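Local coordinates for protein nicotinate-nucleotide pyrophosphorylase (Ehrlichia chaffeensis, PDB 3L0G) that probably converts quinolinate and phosphoribosyl pyrophosphate into nicotinate mononucleotide with loss of carbon dioxide, feeding NAD+ biosynthesis, at residues R158-D161 against K162-V165. Numbering follows the deposited sequence.
Sequences RMLD and KYSV
R158 and K162, one turn apart on helix 158-167 of the C-terminal quinolinate phosphoribosyltransferase domain, run side by side through their aliphatic portions: CD of R158 lies 3.6 Å from CE of K162. The R158 chain folds at chi2 (61°), which brings CD to the lysine, whereas K162 stays extended until a bend at chi4. Their charged ends remain apart, with R158 NE 5.6 Å from K162 NZ. The two ends have different partners, consistent with this spacing: K162 NZ hydrogen-bonds to S149 OG, S172 OG and R174 O, while R158 hydrogen-bonds through NE to T153 OG1 and through NH1 to D175 O, and forms a salt bridge with D37 of the second subunit.

Backbone bonds of the i to i+4 alpha-helical pattern join the two turns, as from Y163 N to M159 O (2.9 Å). L160 O takes two donors from S164, N at 3.0 Å and OG at 2.8 Å, arriving from opposite faces of the carbonyl plane. With OG beside its own backbone N (chi1 -58°), the hydroxyl folds back onto the preceding turn.

Between L160 and Y163 the apolar contact is light: L160 CD1 approaches Y163 CD2 at 4.1 Å, oblique to the ring, whose OH hydrogen-bonds to D92 OD2.

R158 and K162 thus pack through their methylenes while their charged ends diverge; D37 of the second subunit probably stabilises the arginine's charge, linking this largely buried helix to the subunit interface.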
loop_
_atom_site.group_PDB
_atom_site.type_symbol
_atom_site.label_atom_id
_atom_site.label_comp_id
_atom_site.label_asym_id
_atom_site.label_seq_id
_atom_site.Cartn_x
_atom_site.Cartn_y
_atom_site.Cartn_z
ATOM N N ARG C 158 11.713 2.189 -5.531
ATOM C CA ARG C 158 12.130 3.391 -6.251
ATOM C C ARG C 158 12.430 4.521 -5.298
ATOM O O ARG C 158 13.458 5.214 -5.405
ATOM C CB ARG C 158 11.024 3.864 -7.217
ATOM C CG ARG C 158 11.184 5.278 -7.779
ATOM C CD ARG C 158 12.448 5.497 -8.606
ATOM N NE ARG C 158 12.586 4.506 -9.656
ATOM C CZ ARG C 158 11.797 4.412 -10.724
ATOM N NH1 ARG C 158 10.798 5.282 -10.948
ATOM N NH2 ARG C 158 12.003 3.429 -11.582
ATOM N N MET C 159 11.488 4.752 -4.388
ATOM C CA MET C 159 11.582 5.951 -3.563
ATOM C C MET C 159 12.611 5.726 -2.463
ATOM O O MET C 159 13.367 6.629 -2.165
ATOM C CB MET C 159 10.188 6.386 -3.032
ATOM C CG MET C 159 9.258 6.951 -4.121
ATOM S SD MET C 159 9.995 8.313 -5.083
ATOM C CE MET C 159 10.096 9.573 -3.776
ATOM N N LEU C 160 12.682 4.532 -1.869
ATOM C CA LEU C 160 13.771 4.283 -0.893
ATOM C C LEU C 160 15.165 4.443 -1.531
ATOM O O LEU C 160 16.095 4.951 -0.905
ATOM C CB LEU C 160 13.667 2.890 -0.286
ATOM C CG LEU C 160 14.796 2.501 0.671
ATOM C CD1 LEU C 160 14.933 3.528 1.813
ATOM C CD2 LEU C 160 14.576 1.112 1.177
ATOM N N ASP C 161 15.311 4.003 -2.780
ATOM C CA ASP C 161 16.628 4.022 -3.451
ATOM C C ASP C 161 17.037 5.457 -3.756
ATOM O O ASP C 161 18.162 5.885 -3.431
ATOM C CB ASP C 161 16.635 3.132 -4.702
ATOM C CG ASP C 161 16.677 1.618 -4.368
ATOM O OD1 ASP C 161 16.559 1.228 -3.170
ATOM O OD2 ASP C 161 16.804 0.810 -5.319
ATOM N N LYS C 162 16.100 6.232 -4.299
ATOM C CA LYS C 162 16.381 7.630 -4.577
ATOM C C LYS C 162 16.615 8.414 -3.280
ATOM O O LYS C 162 17.476 9.252 -3.253
ATOM C CB LYS C 162 15.305 8.286 -5.448
ATOM C CG LYS C 162 15.442 7.916 -6.933
ATOM C CD LYS C 162 14.317 8.450 -7.743
ATOM C CE LYS C 162 14.583 8.298 -9.230
ATOM N NZ LYS C 162 15.642 9.221 -9.658
ATOM N N TYR C 163 15.859 8.126 -2.224
ATOM C CA TYR C 163 16.100 8.727 -0.913
ATOM C C TYR C 163 17.532 8.449 -0.390
ATOM O O TYR C 163 18.182 9.311 0.204
ATOM C CB TYR C 163 15.071 8.168 0.096
ATOM C CG TYR C 163 15.395 8.451 1.556
ATOM C CD1 TYR C 163 15.116 9.691 2.136
ATOM C CD2 TYR C 163 15.950 7.483 2.365
ATOM C CE1 TYR C 163 15.421 9.947 3.492
ATOM C CE2 TYR C 163 16.250 7.740 3.726
ATOM C CZ TYR C 163 15.989 8.958 4.270
ATOM O OH TYR C 163 16.308 9.172 5.608
ATOM N N SER C 164 18.002 7.226 -0.604
ATOM C CA SER C 164 19.284 6.805 -0.050
ATOM C C SER C 164 20.445 7.451 -0.833
ATOM O O SER C 164 21.500 7.796 -0.249
ATOM C CB SER C 164 19.384 5.280 -0.053
ATOM O OG SER C 164 18.342 4.636 0.676
ATOM N N VAL C 165 20.250 7.645 -2.143
ATOM C CA VAL C 165 21.188 8.442 -2.958
ATOM C C VAL C 165 21.291 9.894 -2.445
ATOM O O VAL C 165 22.389 10.416 -2.296
ATOM C CB VAL C 165 20.818 8.421 -4.460
ATOM C CG1 VAL C 165 21.618 9.504 -5.233
ATOM C CG2 VAL C 165 21.068 7.009 -5.039
#